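Local atomic coordinates of aldehyde dehydrogenase family protein (Pseudomonas syringae pv. tomato, PDB entry 6X9L), a protein that oxidises long-chain aliphatic aldehydes such as octanal, probably to the carboxylic acids, with NAD+ as the likely electron acceptor. Residues E87-R92 / A195-D200; Q98-E103 / P188-L193. The protein carries 1 engineered substitution. All blocks are in the same frame, centred on the assembly; numbering follows the deposited sequence.

Contact 1 (E87-R92 / A195-D200)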
# COMPACT_ATOMS: atom_id res chain seq x y z
N GLU A 87 19.72 12.18 -21.13
CA GLU A 87 20.65 13.03 -21.88
C GLU A 87 20.12 14.45 -21.99
O GLU A 87 20.88 15.42 -21.84
CB GLU A 87 20.89 12.46 -23.27
CG GLU A 87 21.54 11.10 -23.31
CD GLU A 87 21.46 10.48 -24.69
OE1 GLU A 87 21.19 11.22 -25.66
OE2 GLU A 87 21.66 9.25 -24.81
N LEU A 88 18.82 14.59 -22.24
CA LEU A 88 18.25 15.91 -22.48
C LEU A 88 18.22 16.74 -21.20
O LEU A 88 18.46 17.96 -21.23
CB LEU A 88 16.86 15.76 -23.08
CG LEU A 88 16.70 16.14 -24.56
CD1 LEU A 88 18.01 15.97 -25.33
CD2 LEU A 88 15.60 15.30 -25.20
N ILE A 89 17.95 16.10 -20.07
CA ILE A 89 18.04 16.80 -18.79
C ILE A 89 19.44 17.38 -18.62
O ILE A 89 19.60 18.55 -18.24
CB ILE A 89 17.66 15.85 -17.65
CG1 ILE A 89 16.16 15.56 -17.67
CG2 ILE A 89 18.08 16.39 -16.27
CD1 ILE A 89 15.75 14.45 -16.72
N ILE A 90 20.48 16.58 -18.91
CA ILE A 90 21.86 17.00 -18.73
C ILE A 90 22.21 18.12 -19.70
O ILE A 90 23.00 19.02 -19.39
CB ILE A 90 22.82 15.81 -18.91
CG1 ILE A 90 22.57 14.75 -17.84
CG2 ILE A 90 24.27 16.28 -18.87
CD1 ILE A 90 23.09 15.11 -16.48
N GLU A 91 21.63 18.06 -20.91
CA GLU A 91 21.87 19.07 -21.94
C GLU A 91 21.18 20.39 -21.60
O GLU A 91 21.74 21.47 -21.84
CB GLU A 91 21.35 18.56 -23.28
CG GLU A 91 22.38 18.15 -24.29
CD GLU A 91 21.72 17.69 -25.58
OE1 GLU A 91 21.93 16.53 -25.98
OE2 GLU A 91 20.96 18.49 -26.16
N ARG A 92 19.97 20.32 -21.06
CA ARG A 92 19.19 21.52 -20.75
C ARG A 92 19.24 21.86 -19.27
O ARG A 92 18.33 22.53 -18.76
CB ARG A 92 17.75 21.34 -21.22
CG ARG A 92 17.62 21.02 -22.69
CD ARG A 92 16.20 20.65 -23.07
NE ARG A 92 16.12 20.14 -24.44
CZ ARG A 92 14.98 19.87 -25.07
NH1 ARG A 92 13.81 20.06 -24.46
NH2 ARG A 92 15.00 19.43 -26.31
N ALA A 195 8.04 18.63 -19.48
CA ALA A 195 7.13 18.05 -20.46
C ALA A 195 7.68 18.21 -21.87
O ALA A 195 7.71 17.26 -22.65
CB ALA A 195 5.74 18.68 -20.35
N GLN A 196 8.13 19.43 -22.20
CA GLN A 196 8.77 19.67 -23.49
C GLN A 196 9.93 18.71 -23.70
O GLN A 196 10.17 18.24 -24.81
CB GLN A 196 9.28 21.11 -23.56
CG GLN A 196 9.75 21.51 -24.93
CD GLN A 196 8.68 21.31 -25.97
OE1 GLN A 196 7.58 21.89 -25.86
NE2 GLN A 196 8.96 20.47 -26.97
N LEU A 197 10.65 18.40 -22.61
CA LEU A 197 11.84 17.57 -22.67
C LEU A 197 11.51 16.11 -23.00
O LEU A 197 12.18 15.49 -23.83
CB LEU A 197 12.60 17.66 -21.34
CG LEU A 197 13.96 16.96 -21.23
CD1 LEU A 197 14.92 17.80 -20.40
CD2 LEU A 197 13.80 15.58 -20.64
N VAL A 198 10.49 15.54 -22.33
CA VAL A 198 10.11 14.17 -22.69
C VAL A 198 9.53 14.14 -24.10
O VAL A 198 9.72 13.16 -24.83
CB VAL A 198 9.14 13.53 -21.67
CG1 VAL A 198 9.64 13.70 -20.20
CG2 VAL A 198 7.72 14.04 -21.84
N HIS A 199 8.85 15.20 -24.53
CA HIS A 199 8.39 15.26 -25.92
C HIS A 199 9.57 15.15 -26.88
O HIS A 199 9.58 14.30 -27.78
CB HIS A 199 7.63 16.55 -26.17
CG HIS A 199 7.19 16.71 -27.59
ND1 HIS A 199 6.15 15.99 -28.13
CD2 HIS A 199 7.68 17.48 -28.60
CE1 HIS A 199 6.00 16.31 -29.40
NE2 HIS A 199 6.92 17.21 -29.71
N ASP A 200 10.57 16.02 -26.70
CA ASP A 200 11.76 16.01 -27.55
C ASP A 200 12.54 14.71 -27.44
O ASP A 200 13.18 14.29 -28.40
CB ASP A 200 12.63 17.21 -27.19
CG ASP A 200 12.00 18.54 -27.57
OD1 ASP A 200 11.08 18.55 -28.42
OD2 ASP A 200 12.42 19.59 -27.04

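Contact 2 (Q98-E103 / P188-L193)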
# COMPACT_ATOMS: atom_id res chain seq x y z
N GLN A 98 17.58 27.48 -13.99
CA GLN A 98 17.08 28.86 -13.94
C GLN A 98 15.57 28.91 -13.70
O GLN A 98 15.09 29.82 -13.00
CB GLN A 98 17.46 29.58 -15.23
CG GLN A 98 18.98 29.74 -15.38
CD GLN A 98 19.52 30.98 -14.71
OE1 GLN A 98 18.77 31.89 -14.33
NE2 GLN A 98 20.84 31.03 -14.54
N ALA A 99 14.81 27.95 -14.23
CA ALA A 99 13.37 27.94 -14.01
C ALA A 99 13.01 27.54 -12.57
O ALA A 99 12.12 28.15 -11.95
CB ALA A 99 12.69 27.03 -15.04
N ILE A 100 13.70 26.54 -12.02
CA ILE A 100 13.51 26.18 -10.61
C ILE A 100 13.78 27.38 -9.70
O ILE A 100 12.95 27.75 -8.86
CB ILE A 100 14.42 25.00 -10.24
CG1 ILE A 100 14.01 23.73 -11.01
CG2 ILE A 100 14.49 24.83 -8.70
CD1 ILE A 100 15.11 22.65 -11.10
N SER A 101 14.96 27.99 -9.84
CA SER A 101 15.30 29.19 -9.09
C SER A 101 14.23 30.26 -9.23
O SER A 101 13.80 30.87 -8.24
CB SER A 101 16.65 29.72 -9.58
OG SER A 101 17.13 30.78 -8.77
N LEU A 102 13.78 30.51 -10.47
CA LEU A 102 12.81 31.57 -10.70
C LEU A 102 11.50 31.30 -9.95
O LEU A 102 10.94 32.21 -9.32
CB LEU A 102 12.53 31.72 -12.19
CG LEU A 102 11.54 32.84 -12.51
CD1 LEU A 102 12.19 34.16 -12.20
CD2 LEU A 102 11.05 32.78 -13.96
N GLU A 103 11.02 30.05 -9.98
CA GLU A 103 9.68 29.78 -9.49
C GLU A 103 9.65 29.60 -7.97
O GLU A 103 8.70 30.04 -7.33
CB GLU A 103 9.09 28.56 -10.19
CG GLU A 103 9.96 27.33 -10.09
CD GLU A 103 9.37 26.13 -10.81
OE1 GLU A 103 8.32 26.28 -11.47
OE2 GLU A 103 9.95 25.02 -10.71
N PRO A 188 5.25 25.53 -11.32
CA PRO A 188 4.82 24.91 -12.58
C PRO A 188 5.77 25.11 -13.74
O PRO A 188 5.68 24.40 -14.74
CB PRO A 188 3.50 25.62 -12.86
CG PRO A 188 3.76 27.00 -12.34
CD PRO A 188 4.62 26.83 -11.10
N LEU A 189 6.69 26.08 -13.64
CA LEU A 189 7.48 26.47 -14.81
C LEU A 189 8.47 25.38 -15.21
O LEU A 189 8.66 25.12 -16.41
CB LEU A 189 8.20 27.78 -14.53
CG LEU A 189 7.23 28.86 -14.06
CD1 LEU A 189 7.95 30.20 -13.84
CD2 LEU A 189 6.06 28.97 -15.02
N SER A 190 9.12 24.74 -14.23
CA SER A 190 10.10 23.71 -14.55
C SER A 190 9.42 22.46 -15.06
O SER A 190 9.92 21.79 -15.97
CB SER A 190 10.98 23.42 -13.32
OG SER A 190 10.24 22.98 -12.18
N ALA A 191 8.24 22.14 -14.51
CA ALA A 191 7.44 21.07 -15.08
C ALA A 191 7.12 21.35 -16.56
O ALA A 191 7.16 20.44 -17.39
CB ALA A 191 6.16 20.89 -14.26
N LEU A 192 6.82 22.61 -16.90
CA LEU A 192 6.58 22.96 -18.30
C LEU A 192 7.77 22.61 -19.18
O LEU A 192 7.60 22.06 -20.27
CB LEU A 192 6.24 24.44 -18.43
CG LEU A 192 4.83 24.89 -18.05
CD1 LEU A 192 4.72 26.40 -18.24
CD2 LEU A 192 3.78 24.16 -18.86
N LEU A 193 8.99 22.93 -18.72
CA LEU A 193 10.20 22.55 -19.46
C LEU A 193 10.37 21.03 -19.52
O LEU A 193 10.80 20.48 -20.54
CB LEU A 193 11.44 23.16 -18.81
CG LEU A 193 11.61 24.66 -18.94
CD1 LEU A 193 12.88 25.11 -18.20
CD2 LEU A 193 11.69 25.00 -20.40

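Contact 1 (E87-R92 / A195-D200)
L197 reaches across from helix 188-201 to L88 and I89 near the end of helix 75-91 and to R92 just after it. Helix 188-201 is the connecting helix of a beta-alpha-beta crossover, between parallel strands 178-182 and 208-210 in the Rossmann-like nucleotide-binding domain of the aldehyde dehydrogenase fold. The two helical segments approach to 10.0 Å between axes, at 129° between their directions. CG of L197 stands anti to the backbone N (chi1 -174°), which carries the side chain out to the other helix. Its CB lies near NH1 of R92. Its CG meets CB of L88 at 3.6 Å. CD1 lies 3.5 Å from N of I89, against the L88-I89 peptide, and also meets CG1 of I89 at 3.7 Å. CD2 touches the same CG1, and the side chains of L197 and I89 cross at about a right angle. I89 also packs on A120 and V123 of helix 117-129, so this apolar end is buried.

The partly exposed end of the contact is polar. R92 sits at the N-cap position of the next helix. Its extended chain slides past L197 in the opposite direction, and CG of L88 lies above one face of its guanidinium, offset toward the rim. R92 NH2 (2.7 Å) and NH1 (3.0 Å) both meet D200 OD2 on its anti side, somewhat out of the carboxylate plane, in an end-on salt bridge. The guanidinium and carboxylate planes are 71° apart. The other oxygen, D200 OD1, accepts from Q196 NE2 at 3.2 Å, from above the carboxylate plane.

Contact 2 (Q98-E103 / P188-L193)
The carboxylate of E103 is the flat group here, and helix 188-201 offers it donors near its N-terminal end. S190 OG donates to OE2 on the syn side, 21° out of the carboxylate plane. OE1 turns to the backbone amides. S190 N donates to it at 3.3 Å, and L189 N adds a weak bond. The place of OE1 is less sure, so these two bonds are tentative. P188 N also lies close to OE1 but has no hydrogen to share.

E103 CG sits between the backbone N and the carbonyl carbon (chi1 55°). The chain then runs extended across to the other helix.

Two apolar pairs pack beside the polar group. A99 CB meets L193 CD1 at 3.7 Å. L102 CD2 lies 4.0 Å from L189 CD1. Separately, I100 CG1 rests 3.8 Å from S190 CB. The two segments run nearly antiparallel, at 160°, with axes 8.2 Å apart. P161 of helix 161-174 touches both E103 and S190.

The contact is buried. The N-terminal amides and the S190 hydroxyl would be expected to offset some of the cost of burying a charged E103.

In the fold
Contacts 1 and 2 share helix 188-201, with centres about 13 Å apart. Contact 2 uses its N-terminal part and contact 1 its later turns. The partners, helices 75-91 and 93-104, follow each other in the chain, and both pack against helix 188-201. Contact 2 is nearer the cofactor. The side chain of P188 is about 6 Å from that of E185, an NAD+-binding residue, and about 10 Å from the bound NAD. The side chain of E103 is about 7 Å from that of W158, also NAD+-binding. The side chain of I100 is about 12 Å from octanal, whose pocket includes the engineered A291. Contact 1 lies away from these sites.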